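Local structure of GARP domain-containing protein (Trypanosoma brucei brucei TREU927, 6XZ6) at residues L16-K21 with A155-G160; P27-E32 with E182-A187; F35-A40 with A92-V97; E112-G117 with Q164-E169; R120-H125 with Q133-C138. The protein binds the host complement regulator factor H, acting as a trypanosome receptor that increases transmission of the parasite to tsetse flies. All coordinates share one frame; numbering follows the deposited sequence.

Contact 1 of 5, residues L16-K21 with A155-G160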
# COMPACT_ATOMS: atom_id res chain seq x y z
N LEU A 16 1.09 4.32 17.14
CA LEU A 16 0.09 5.00 16.29
C LEU A 16 0.79 5.80 15.19
O LEU A 16 0.37 5.77 14.04
CB LEU A 16 -0.79 5.96 17.14
CG LEU A 16 -1.80 5.36 18.14
CD1 LEU A 16 -2.53 6.44 18.84
CD2 LEU A 16 -2.82 4.49 17.44
N CYS A 17 1.86 6.48 15.54
CA CYS A 17 2.71 7.31 14.70
C CYS A 17 3.42 6.47 13.60
O CYS A 17 3.41 6.86 12.44
CB CYS A 17 3.70 8.07 15.59
SG CYS A 17 4.60 9.42 14.79
N GLU A 18 3.96 5.29 13.96
CA GLU A 18 4.63 4.35 13.07
C GLU A 18 3.64 3.83 12.04
O GLU A 18 3.93 3.86 10.86
CB GLU A 18 5.27 3.20 13.88
CG GLU A 18 6.17 2.24 13.12
CD GLU A 18 6.79 1.07 13.87
OE1 GLU A 18 6.37 0.77 15.02
OE2 GLU A 18 7.71 0.45 13.29
N VAL A 19 2.45 3.37 12.49
CA VAL A 19 1.38 2.87 11.62
C VAL A 19 0.85 3.96 10.69
O VAL A 19 0.67 3.68 9.50
CB VAL A 19 0.24 2.18 12.41
CG1 VAL A 19 -0.94 1.95 11.52
CG2 VAL A 19 0.69 0.86 13.02
N ALA A 20 0.56 5.17 11.21
CA ALA A 20 0.02 6.29 10.41
C ALA A 20 0.93 6.70 9.26
O ALA A 20 0.44 6.97 8.16
CB ALA A 20 -0.23 7.50 11.30
N LYS A 21 2.26 6.73 9.51
CA LYS A 21 3.33 7.06 8.57
C LYS A 21 3.40 6.05 7.41
O LYS A 21 3.63 6.45 6.28
CB LYS A 21 4.67 7.12 9.30
CG LYS A 21 4.93 8.42 10.05
CD LYS A 21 6.25 8.33 10.84
CE LYS A 21 7.48 8.38 9.97
NZ LYS A 21 8.73 8.58 10.76
N ALA A 155 2.10 -3.57 13.10
CA ALA A 155 0.75 -4.08 13.42
C ALA A 155 0.78 -4.95 14.69
O ALA A 155 -0.08 -4.83 15.54
CB ALA A 155 0.16 -4.85 12.25
N HIS A 156 1.81 -5.78 14.84
CA HIS A 156 2.02 -6.61 16.02
C HIS A 156 2.39 -5.74 17.21
O HIS A 156 2.00 -6.05 18.32
CB HIS A 156 3.14 -7.65 15.78
CG HIS A 156 2.68 -8.87 15.05
ND1 HIS A 156 3.18 -9.19 13.81
CD2 HIS A 156 1.79 -9.82 15.42
CE1 HIS A 156 2.56 -10.31 13.45
NE2 HIS A 156 1.73 -10.73 14.40
N ASN A 157 3.18 -4.66 16.98
CA ASN A 157 3.57 -3.74 18.03
C ASN A 157 2.35 -3.03 18.56
O ASN A 157 2.18 -2.98 19.77
CB ASN A 157 4.65 -2.77 17.56
CG ASN A 157 5.15 -1.91 18.68
OD1 ASN A 157 5.71 -2.41 19.69
ND2 ASN A 157 4.95 -0.61 18.56
N LEU A 158 1.44 -2.58 17.69
CA LEU A 158 0.20 -1.91 18.08
C LEU A 158 -0.74 -2.86 18.87
O LEU A 158 -1.28 -2.48 19.89
CB LEU A 158 -0.51 -1.35 16.85
CG LEU A 158 -1.80 -0.58 17.12
CD1 LEU A 158 -1.49 0.87 17.53
CD2 LEU A 158 -2.74 -0.67 15.92
N ARG A 159 -0.87 -4.08 18.40
CA ARG A 159 -1.69 -5.12 18.95
C ARG A 159 -1.21 -5.55 20.39
O ARG A 159 -2.05 -6.00 21.22
CB ARG A 159 -1.75 -6.28 17.91
CG ARG A 159 -2.58 -7.49 18.29
CD ARG A 159 -1.77 -8.52 19.05
NE ARG A 159 -2.50 -9.77 19.14
CZ ARG A 159 -2.31 -10.69 20.07
NH1 ARG A 159 -1.40 -10.52 21.01
NH2 ARG A 159 -3.07 -11.78 20.08
N GLY A 160 0.09 -5.39 20.65
CA GLY A 160 0.71 -5.73 21.93
C GLY A 160 0.56 -4.64 22.97
O GLY A 160 0.56 -4.91 24.17

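Contact 2 of 5, residues P27-E32 with E182-A187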
# COMPACT_ATOMS: atom_id res chain seq x y z
N PRO A 27 -0.29 4.74 -0.57
CA PRO A 27 -0.87 5.17 -1.86
C PRO A 27 0.14 5.78 -2.84
O PRO A 27 -0.07 5.76 -4.07
CB PRO A 27 -1.91 6.22 -1.45
CG PRO A 27 -2.06 6.13 -0.04
CD PRO A 27 -0.81 5.57 0.53
N LEU A 28 1.23 6.34 -2.30
CA LEU A 28 2.31 6.95 -3.07
C LEU A 28 3.15 5.84 -3.71
O LEU A 28 3.49 5.90 -4.88
CB LEU A 28 3.17 7.85 -2.16
CG LEU A 28 2.46 8.74 -1.11
CD1 LEU A 28 3.49 9.40 -0.19
CD2 LEU A 28 1.60 9.78 -1.76
N LEU A 29 3.41 4.79 -2.96
CA LEU A 29 4.12 3.58 -3.35
C LEU A 29 3.32 2.81 -4.44
O LEU A 29 3.90 2.50 -5.47
CB LEU A 29 4.25 2.73 -2.09
CG LEU A 29 5.16 1.55 -2.08
CD1 LEU A 29 5.74 1.35 -0.69
CD2 LEU A 29 4.40 0.30 -2.51
N THR A 30 2.01 2.54 -4.23
CA THR A 30 1.18 1.83 -5.21
C THR A 30 1.13 2.57 -6.53
O THR A 30 1.09 1.91 -7.56
CB THR A 30 -0.26 1.56 -4.70
OG1 THR A 30 -0.94 2.80 -4.48
CG2 THR A 30 -0.31 0.69 -3.46
N GLU A 31 1.13 3.91 -6.52
CA GLU A 31 1.11 4.76 -7.72
C GLU A 31 2.41 4.64 -8.51
O GLU A 31 2.37 4.62 -9.74
CB GLU A 31 0.88 6.21 -7.33
CG GLU A 31 0.34 7.08 -8.44
CD GLU A 31 0.15 8.51 -8.00
OE1 GLU A 31 -1.02 8.92 -7.80
OE2 GLU A 31 1.16 9.22 -7.83
N GLU A 32 3.57 4.54 -7.82
CA GLU A 32 4.88 4.38 -8.46
C GLU A 32 4.92 3.03 -9.19
O GLU A 32 5.38 2.97 -10.33
CB GLU A 32 6.00 4.52 -7.43
CG GLU A 32 6.08 5.92 -6.84
CD GLU A 32 7.35 6.30 -6.12
OE1 GLU A 32 7.40 6.17 -4.87
OE2 GLU A 32 8.29 6.76 -6.80
N GLU A 182 3.47 -7.78 -1.08
CA GLU A 182 4.47 -8.74 -1.55
C GLU A 182 4.15 -9.19 -2.98
O GLU A 182 5.04 -9.27 -3.81
CB GLU A 182 4.49 -9.96 -0.63
CG GLU A 182 5.80 -10.75 -0.65
CD GLU A 182 5.82 -11.99 0.24
OE1 GLU A 182 5.05 -12.05 1.24
OE2 GLU A 182 6.63 -12.90 -0.06
N GLU A 183 2.86 -9.45 -3.26
CA GLU A 183 2.35 -9.81 -4.58
C GLU A 183 2.37 -8.62 -5.52
O GLU A 183 2.46 -8.84 -6.72
CB GLU A 183 0.92 -10.35 -4.47
CG GLU A 183 0.80 -11.74 -3.88
CD GLU A 183 -0.62 -12.19 -3.62
OE1 GLU A 183 -0.99 -13.29 -4.08
OE2 GLU A 183 -1.37 -11.44 -2.94
N LEU A 184 2.27 -7.36 -5.01
CA LEU A 184 2.33 -6.14 -5.85
C LEU A 184 3.75 -6.01 -6.40
O LEU A 184 3.93 -5.59 -7.55
CB LEU A 184 1.93 -4.85 -5.07
CG LEU A 184 2.03 -3.49 -5.82
CD1 LEU A 184 0.84 -3.26 -6.68
CD2 LEU A 184 2.13 -2.32 -4.87
N GLN A 185 4.74 -6.40 -5.60
CA GLN A 185 6.15 -6.35 -6.00
C GLN A 185 6.53 -7.50 -6.93
O GLN A 185 7.29 -7.27 -7.88
CB GLN A 185 7.06 -6.23 -4.76
CG GLN A 185 6.60 -5.08 -3.83
CD GLN A 185 7.39 -4.98 -2.56
OE1 GLN A 185 7.85 -5.97 -1.98
NE2 GLN A 185 7.53 -3.75 -2.05
N LYS A 186 5.94 -8.70 -6.75
CA LYS A 186 6.19 -9.85 -7.64
C LYS A 186 5.61 -9.54 -9.03
O LYS A 186 6.26 -9.83 -10.04
CB LYS A 186 5.58 -11.15 -7.09
CG LYS A 186 6.24 -11.71 -5.84
CD LYS A 186 5.81 -13.16 -5.57
CE LYS A 186 4.66 -13.32 -4.60
NZ LYS A 186 5.12 -13.29 -3.19
N ALA A 187 4.40 -8.94 -9.08
CA ALA A 187 3.70 -8.56 -10.30
C ALA A 187 4.40 -7.45 -11.05
O ALA A 187 4.38 -7.44 -12.27
CB ALA A 187 2.28 -8.18 -10.00

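Contact 3 of 5, residues F35-A40 with A92-V97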
# COMPACT_ATOMS: atom_id res chain seq x y z
N PHE A 35 2.53 3.11 -12.28
CA PHE A 35 3.23 3.86 -13.34
C PHE A 35 4.30 2.99 -14.00
O PHE A 35 4.34 2.89 -15.22
CB PHE A 35 3.86 5.13 -12.76
CG PHE A 35 2.89 6.26 -12.50
CD1 PHE A 35 1.71 6.38 -13.24
CD2 PHE A 35 3.21 7.28 -11.58
CE1 PHE A 35 0.85 7.45 -13.04
CE2 PHE A 35 2.35 8.35 -11.38
CZ PHE A 35 1.18 8.44 -12.12
N GLU A 36 5.11 2.29 -13.17
CA GLU A 36 6.14 1.37 -13.61
C GLU A 36 5.57 0.22 -14.47
O GLU A 36 6.15 -0.09 -15.51
CB GLU A 36 6.94 0.84 -12.40
CG GLU A 36 8.13 -0.01 -12.79
CD GLU A 36 8.90 -0.62 -11.65
OE1 GLU A 36 9.74 -1.51 -11.92
OE2 GLU A 36 8.67 -0.23 -10.48
N ALA A 37 4.45 -0.39 -14.05
CA ALA A 37 3.77 -1.46 -14.79
C ALA A 37 3.25 -0.95 -16.14
O ALA A 37 3.44 -1.62 -17.15
CB ALA A 37 2.62 -2.03 -13.96
N VAL A 38 2.67 0.25 -16.15
CA VAL A 38 2.15 0.92 -17.35
C VAL A 38 3.30 1.20 -18.34
O VAL A 38 3.16 0.98 -19.53
CB VAL A 38 1.34 2.21 -16.96
CG1 VAL A 38 1.21 3.20 -18.14
CG2 VAL A 38 -0.03 1.83 -16.40
N GLY A 39 4.43 1.68 -17.82
CA GLY A 39 5.62 1.95 -18.61
C GLY A 39 6.19 0.68 -19.20
O GLY A 39 6.44 0.64 -20.40
N ALA A 40 6.35 -0.37 -18.38
CA ALA A 40 6.84 -1.68 -18.77
C ALA A 40 5.96 -2.31 -19.85
O ALA A 40 6.49 -2.80 -20.83
CB ALA A 40 6.93 -2.59 -17.57
N ALA A 92 -1.12 -9.13 -18.48
CA ALA A 92 -1.59 -9.90 -17.31
C ALA A 92 -0.88 -9.46 -16.05
O ALA A 92 -1.55 -9.23 -15.06
CB ALA A 92 -1.41 -11.38 -17.55
N ALA A 93 0.44 -9.25 -16.08
CA ALA A 93 1.16 -8.80 -14.89
C ALA A 93 0.73 -7.40 -14.43
O ALA A 93 0.52 -7.22 -13.24
CB ALA A 93 2.66 -8.89 -15.09
N ALA A 94 0.54 -6.42 -15.38
CA ALA A 94 0.10 -5.04 -15.09
C ALA A 94 -1.31 -5.01 -14.52
O ALA A 94 -1.59 -4.20 -13.65
CB ALA A 94 0.20 -4.16 -16.32
N MET A 95 -2.18 -5.90 -15.00
CA MET A 95 -3.55 -6.08 -14.53
C MET A 95 -3.46 -6.50 -13.04
O MET A 95 -4.21 -5.95 -12.23
CB MET A 95 -4.27 -7.14 -15.42
CG MET A 95 -5.58 -7.68 -14.87
SD MET A 95 -5.46 -8.94 -13.55
CE MET A 95 -4.98 -10.34 -14.46
N GLU A 96 -2.50 -7.40 -12.67
CA GLU A 96 -2.35 -7.80 -11.26
C GLU A 96 -1.86 -6.61 -10.42
O GLU A 96 -2.36 -6.40 -9.33
CB GLU A 96 -1.42 -9.02 -11.05
CG GLU A 96 -1.56 -10.19 -12.01
CD GLU A 96 -2.68 -11.20 -11.83
OE1 GLU A 96 -2.59 -12.29 -12.45
OE2 GLU A 96 -3.64 -10.90 -11.10
N VAL A 97 -0.89 -5.83 -10.94
CA VAL A 97 -0.40 -4.62 -10.27
C VAL A 97 -1.61 -3.71 -9.93
O VAL A 97 -1.76 -3.32 -8.79
CB VAL A 97 0.69 -3.86 -11.10
CG1 VAL A 97 1.02 -2.52 -10.48
CG2 VAL A 97 1.94 -4.70 -11.28

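Contact 4 of 5, residues E112-G117 with Q164-E169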
# COMPACT_ATOMS: atom_id res chain seq x y z
N GLU A 112 -6.37 5.11 7.51
CA GLU A 112 -5.56 6.33 7.63
C GLU A 112 -6.22 7.45 8.47
O GLU A 112 -5.54 8.02 9.32
CB GLU A 112 -5.08 6.87 6.28
CG GLU A 112 -3.90 7.84 6.38
CD GLU A 112 -4.23 9.28 6.70
OE1 GLU A 112 -3.33 9.99 7.22
OE2 GLU A 112 -5.37 9.71 6.44
N SER A 113 -7.51 7.76 8.23
CA SER A 113 -8.23 8.82 8.95
C SER A 113 -8.42 8.51 10.45
O SER A 113 -8.52 9.44 11.28
CB SER A 113 -9.58 9.05 8.30
OG SER A 113 -10.24 7.80 8.16
N VAL A 114 -8.48 7.21 10.78
CA VAL A 114 -8.64 6.74 12.15
C VAL A 114 -7.33 7.02 12.92
O VAL A 114 -7.37 7.72 13.92
CB VAL A 114 -9.13 5.26 12.23
CG1 VAL A 114 -9.12 4.72 13.67
CG2 VAL A 114 -10.52 5.11 11.60
N PHE A 115 -6.19 6.51 12.43
CA PHE A 115 -4.88 6.71 13.06
C PHE A 115 -4.49 8.18 13.12
O PHE A 115 -3.86 8.58 14.09
CB PHE A 115 -3.81 5.90 12.36
CG PHE A 115 -3.92 4.44 12.69
CD1 PHE A 115 -3.26 3.91 13.79
CD2 PHE A 115 -4.66 3.58 11.89
CE1 PHE A 115 -3.35 2.56 14.10
CE2 PHE A 115 -4.77 2.23 12.20
CZ PHE A 115 -4.11 1.72 13.30
N SER A 116 -4.85 8.97 12.11
CA SER A 116 -4.60 10.41 12.08
C SER A 116 -5.43 11.15 13.16
O SER A 116 -4.89 12.01 13.83
CB SER A 116 -4.88 10.99 10.69
OG SER A 116 -3.87 10.56 9.78
N GLY A 117 -6.68 10.76 13.35
CA GLY A 117 -7.58 11.30 14.37
C GLY A 117 -7.16 10.94 15.78
O GLY A 117 -7.26 11.77 16.68
N GLN A 164 -7.70 -3.32 22.88
CA GLN A 164 -8.92 -3.04 22.13
C GLN A 164 -8.98 -3.90 20.90
O GLN A 164 -7.94 -4.14 20.28
CB GLN A 164 -8.99 -1.57 21.73
CG GLN A 164 -9.39 -0.66 22.86
CD GLN A 164 -9.33 0.75 22.39
OE1 GLN A 164 -10.35 1.27 21.93
NE2 GLN A 164 -8.15 1.38 22.49
N ASP A 165 -10.20 -4.37 20.55
CA ASP A 165 -10.46 -5.23 19.40
C ASP A 165 -9.97 -4.59 18.10
O ASP A 165 -9.50 -5.30 17.22
CB ASP A 165 -11.97 -5.55 19.31
CG ASP A 165 -12.43 -6.80 20.06
OD1 ASP A 165 -11.55 -7.55 20.57
OD2 ASP A 165 -13.68 -7.04 20.13
N PHE A 166 -10.05 -3.26 17.99
CA PHE A 166 -9.61 -2.51 16.82
C PHE A 166 -8.18 -2.82 16.40
O PHE A 166 -7.91 -2.97 15.21
CB PHE A 166 -9.79 -1.01 17.05
CG PHE A 166 -9.24 -0.16 15.93
CD1 PHE A 166 -7.97 0.40 16.01
CD2 PHE A 166 -9.98 0.05 14.77
CE1 PHE A 166 -7.46 1.18 14.97
CE2 PHE A 166 -9.46 0.82 13.72
CZ PHE A 166 -8.20 1.37 13.83
N ALA A 167 -7.26 -2.85 17.38
CA ALA A 167 -5.84 -3.14 17.19
C ALA A 167 -5.63 -4.58 16.71
O ALA A 167 -4.75 -4.81 15.89
CB ALA A 167 -5.11 -2.91 18.49
N GLU A 168 -6.46 -5.52 17.16
CA GLU A 168 -6.44 -6.92 16.72
C GLU A 168 -6.97 -7.03 15.29
O GLU A 168 -6.36 -7.72 14.47
CB GLU A 168 -7.24 -7.83 17.68
CG GLU A 168 -7.29 -9.30 17.29
CD GLU A 168 -6.00 -10.10 17.28
OE1 GLU A 168 -5.05 -9.73 18.01
OE2 GLU A 168 -5.94 -11.12 16.56
N GLU A 169 -8.07 -6.32 14.97
CA GLU A 169 -8.63 -6.30 13.61
C GLU A 169 -7.66 -5.58 12.66
O GLU A 169 -7.50 -6.03 11.54
CB GLU A 169 -10.05 -5.74 13.61
CG GLU A 169 -10.69 -5.54 12.25
CD GLU A 169 -11.62 -4.34 12.25
OE1 GLU A 169 -11.12 -3.19 12.25
OE2 GLU A 169 -12.85 -4.56 12.29

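Contact 5 of 5, residues R120-H125 with Q133-C138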
# COMPACT_ATOMS: atom_id res chain seq x y z
N ARG A 120 -4.26 13.21 16.50
CA ARG A 120 -4.76 14.57 16.69
C ARG A 120 -5.23 14.73 18.14
O ARG A 120 -4.94 15.76 18.74
CB ARG A 120 -5.89 14.83 15.73
CG ARG A 120 -5.69 16.03 14.84
CD ARG A 120 -6.95 16.29 14.01
NE ARG A 120 -7.01 15.40 12.86
CZ ARG A 120 -7.96 14.50 12.66
NH1 ARG A 120 -8.97 14.39 13.51
NH2 ARG A 120 -7.93 13.72 11.59
N GLY A 121 -5.91 13.71 18.69
CA GLY A 121 -6.35 13.65 20.08
C GLY A 121 -5.18 13.71 21.04
O GLY A 121 -5.21 14.51 21.97
N ALA A 122 -4.12 12.90 20.79
CA ALA A 122 -2.85 12.89 21.56
C ALA A 122 -2.11 14.26 21.45
O ALA A 122 -1.49 14.70 22.43
CB ALA A 122 -1.95 11.75 21.10
N ALA A 123 -2.21 14.95 20.28
CA ALA A 123 -1.61 16.28 20.08
C ALA A 123 -2.24 17.33 21.00
O ALA A 123 -1.53 18.18 21.55
CB ALA A 123 -1.76 16.71 18.64
N GLU A 124 -3.58 17.25 21.17
CA GLU A 124 -4.42 18.17 21.95
C GLU A 124 -4.54 17.80 23.44
O GLU A 124 -4.57 18.70 24.28
CB GLU A 124 -5.83 18.21 21.36
CG GLU A 124 -5.92 18.69 19.92
CD GLU A 124 -7.17 18.32 19.15
OE1 GLU A 124 -8.15 17.80 19.75
OE2 GLU A 124 -7.18 18.55 17.91
N HIS A 125 -4.66 16.49 23.77
CA HIS A 125 -4.91 15.99 25.11
C HIS A 125 -3.92 14.91 25.61
O HIS A 125 -4.26 14.15 26.52
CB HIS A 125 -6.37 15.49 25.22
CG HIS A 125 -7.39 16.47 24.72
ND1 HIS A 125 -7.62 17.68 25.36
CD2 HIS A 125 -8.17 16.40 23.62
CE1 HIS A 125 -8.54 18.30 24.64
NE2 HIS A 125 -8.91 17.58 23.58
N GLN A 133 4.01 16.55 21.85
CA GLN A 133 5.01 16.97 20.86
C GLN A 133 5.23 15.92 19.78
O GLN A 133 5.35 16.28 18.61
CB GLN A 133 6.33 17.34 21.51
CG GLN A 133 7.33 17.92 20.54
CD GLN A 133 8.70 17.87 21.09
OE1 GLN A 133 9.33 16.81 21.18
NE2 GLN A 133 9.17 19.01 21.49
N LEU A 134 5.29 14.62 20.18
CA LEU A 134 5.47 13.50 19.26
C LEU A 134 4.31 13.41 18.27
O LEU A 134 4.55 13.29 17.07
CB LEU A 134 5.70 12.18 20.02
CG LEU A 134 5.49 10.90 19.22
CD1 LEU A 134 6.67 10.58 18.35
CD2 LEU A 134 5.20 9.74 20.13
N ALA A 135 3.05 13.49 18.78
CA ALA A 135 1.82 13.44 17.99
C ALA A 135 1.65 14.68 17.07
O ALA A 135 1.11 14.53 15.97
CB ALA A 135 0.63 13.29 18.90
N LYS A 136 2.11 15.88 17.51
CA LYS A 136 2.03 17.11 16.70
C LYS A 136 3.00 17.04 15.51
O LYS A 136 2.64 17.49 14.42
CB LYS A 136 2.32 18.37 17.52
CG LYS A 136 1.06 19.13 17.95
CD LYS A 136 1.41 20.28 18.91
CE LYS A 136 0.48 20.36 20.11
NZ LYS A 136 1.22 20.75 21.35
N GLU A 137 4.20 16.45 15.71
CA GLU A 137 5.25 16.26 14.71
C GLU A 137 4.85 15.21 13.67
O GLU A 137 5.33 15.23 12.54
CB GLU A 137 6.54 15.79 15.38
CG GLU A 137 7.46 16.89 15.88
CD GLU A 137 8.48 16.46 16.92
OE1 GLU A 137 8.90 15.28 16.93
OE2 GLU A 137 8.87 17.32 17.75
N CYS A 138 3.97 14.31 14.06
CA CYS A 138 3.46 13.18 13.28
C CYS A 138 2.18 13.51 12.51
O CYS A 138 1.56 12.62 11.95
CB CYS A 138 3.24 12.01 14.23
SG CYS A 138 3.35 10.39 13.45

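Contact 1 of 5, residues L16-K21 with A155-G160
Leu16 and Leu158 make the apolar contact between two helical turns that run in opposite senses, their CA atoms 7.1 Å apart. Leu158 starts out toward the partner helix, and a chi1 of -178° carries its end out to the interface. Leu16 behaves differently: its CB leaves the partner behind, and only the rotation about the next bond (chi1 -70°) lets the branched end return. CD2 of Leu16 then meets CD1 of Leu158 at 3.9 Å, the two side chains slanting across one another with one methyl each in contact. Val19 also faces the second helix, but stays slightly farther off and only flanks the leucine pair.

The polar part is looser and lies toward the rim. Glu18, extended along its whole length, brings OE1 to 4.1 Å from ND2 of Asn157, too far for a hydrogen bond. The two side chains lie nearly perpendicular, with carboxylate and amide planes turned 62° apart. The stronger partner of the Glu18 carboxylate is Arg153, one turn earlier on helix 148-161, which forms a salt bridge with OE2, so that charge pairing still ties the two helices together.

Cys17, turned away from helix 148-161, is disulfide-bonded to Cys138 at the end of helix 129-137. Against the leucines, Phe115 of helix 67-125 packs on Leu16, Val19 and Leu158 together, and Tyr170 of helix 165-208 covers Val19 and Ala155. Helix 148-161 is thus laid against helix 4-61 while the two other long helices close the apolar side.

Contact 2 of 5, residues P27-E32 with E182-A187
Leu184 reaches from helix 165-208 toward Leu29 and Thr30 of helix 4-61, and its side chain carries the whole contact. The bond to CB heads for the opposite helix, and with CG anti to the backbone N (chi1 177°) the chain keeps that heading. Neither CB nor CG comes close to residues 27-32; they serve as the stem that spans a gap of 8.1 Å between the CA atoms of Leu184 and Thr30. At the fork the two methyls part. CD1 turns to helix 67-125, where it packs on the backbone carbonyl of Val97. CD2 goes to helix 4-61 and settles between two residues, 4.1 Å from CG2 of Thr30 and 4.2 Å from CD2 of Leu29.

The receiving residues present themselves differently. Leu29 and Leu184 pass alongside each other pointing opposite ways and touch through their CD2 methyls. Thr30 lies across the leucine at about a right angle. Its chi1 of 64° tucks OG1 between the backbone N and the carbonyl carbon, off the apolar surface, and leaves CG2 to meet the leucine; the hydroxyl is hydrogen-bonded to Asp105 of helix 67-125.

Pro27 lies where helix 4-61 is kinked, the amide bonding to the preceding turn being interrupted there. The contact lies about 2 Å from the centre of the chain. Here Leu184 joins two helices that run the same way, with helix 67-125 packed beside them, in the middle of the elongated helical bundle that this protein forms.

Contact 3 of 5, residues F35-A40 with A92-V97
Ala37 sits directly against Ala94 and Val97, and around this one methyl helix 4-61 and helix 67-125 come close together: the CA atoms of Ala37 and Ala94 are 5.1 Å apart. The tight part is wholly apolar. CB of Ala37 and CB of Ala94 lie side by side, slipped past each other, at 4.0 Å. One turn along, Val97 offers its entire branched end. The valine's chi1 of 171° turns both methyls to the alanine, CG2 at 3.8 Å and CG1 at 3.9 Å from Ala37 CB. The small residue is thus seated in the fork of the valine. Since neither alanine extends beyond CB, it is the bare helix surfaces that approach here.

Away from this point the contact fades quickly. Ala40, one turn on from Ala37, also faces the second helix, yet its methyl stops well short of it. Val38 is exposed and makes no contact, while Phe35 and Met95 turn their side chains outward from exposed positions on the outer surface. Glu96 turns from helix 4-61, its carboxylate paired with Arg99 on its own helix.

The two helices run antiparallel, and helix 165-208 lies along their shared groove: Thr188 packs on Val97 and Glu36, Thr191 on Ala93, and Val192 on Glu36. The alanine contact therefore forms one side of a three-helix cross-section.

Contact 4 of 5, residues E112-G117 with Q164-E169
Phe166 sends its ring to Val114 and Phe115 through a chi1 of 175°, which carries it straight out from helix 165-208. In Phe115 the first torsion is instead -74°, and the ring bends round to the interface although CB leaves at a slant. The rings span the distance between helices that stand well apart here, the CA atoms of Val114 and Phe166 being 10.4 Å from each other.

Val114 and Phe166 approach from opposite directions. CG1 of the valine rests 3.5 Å from CZ of Phe166 and 3.9 Å from CE2 of the same ring, touching its far end. The second ring joins from the neighbouring position: Phe115 CZ lies 3.8 Å from Phe166 CE1, and Phe115 CE2 is 3.9 Å from Phe166 CZ. The ring centroids are 5.6 Å apart and the planes are inclined by 45°, an oblique pair. Phe115 also has an edge-to-face partner in Tyr170.

Val114 and Phe166 face the bound factor H chain, whose Cys32 packs on Val114 and whose Val14 packs on Phe166. Phe115 links the two to the receptor core, packing on Leu16, Val19, Ala20 and Leu23 of helix 4-61 and on Leu158. Glu169 forms a salt bridge with Lys33 of factor H, and Gln164 NE2 hydrogen-bonds to Glu18 and Tyr15 of factor H, so that apolar packing is flanked by polar bonds in the receptor's factor H binding site.

Contact 5 of 5, residues R120-H125 with Q133-C138
Ala123 and Ala135 point at one another from two helices whose short axes approach to 7.5 Å and are inclined at 136° between their N-to-C directions. Such a close crossing is possible because the facing side chains are single methyls. CB of Ala135 enters between neighbours on the first helix, 3.7 Å from CB of Ala122 and 3.6 Å from the backbone N of Ala123. The methyls of Ala123 and Ala135 themselves stay 4.2 Å apart, slightly past each other. Ala122 is turned obliquely to the interface and closes one flank of the site that receives Ala135.

Lys136 covers the other flank. Its aliphatic chain runs alongside Ala123: CG rests 3.8 Å from Ala123 CB, and mild bends at chi3 and chi4 steer the chain past this residue, bringing CE to 3.3 Å from the carbonyl O of Ala123. NZ lies 3.8 Å from that same O, beyond hydrogen-bonding range, and has a weak, long ion pair with Glu129. The lysine thus contributes mainly its methylenes, on the exposed rim.

Leu134, on another side of the second helix, packs on Leu10, Thr13 and Lys14 of helix 4-61, and the disulfide of Cys138 to Cys17 anchors the segment's end. Ala122 also packs on Arg16 of the bound factor H, and His125 on Asp44 of that chain. A long helix, a short turn and a short helix folded back with alanines at the crossing make a helical hairpin.

Overall arrangement
The five contacts follow the length of an elongated, all-helical fold. Contacts 1, 4 and 5 gather at one end: the centres of 1 and 4 are about 9 Å apart, and the centre of contact 5 lies about 15 Å from that of contact 1, to which the Cys17-Cys138 disulfide joins it. Contacts 2 and 3, with centres about 10 Å apart, hold the middle, contact 3 lying about 39 Å from contact 5 between centres. Helix 4-61 serves contacts 1, 2 and 3, helix 67-125 contacts 3, 4 and 5, and helix 165-208 contacts 2 and 4. Along the chain contact 3 closes before contacts 4 and 5 open. The long bundle thereby carries a disulfide-braced head, where factor H binds.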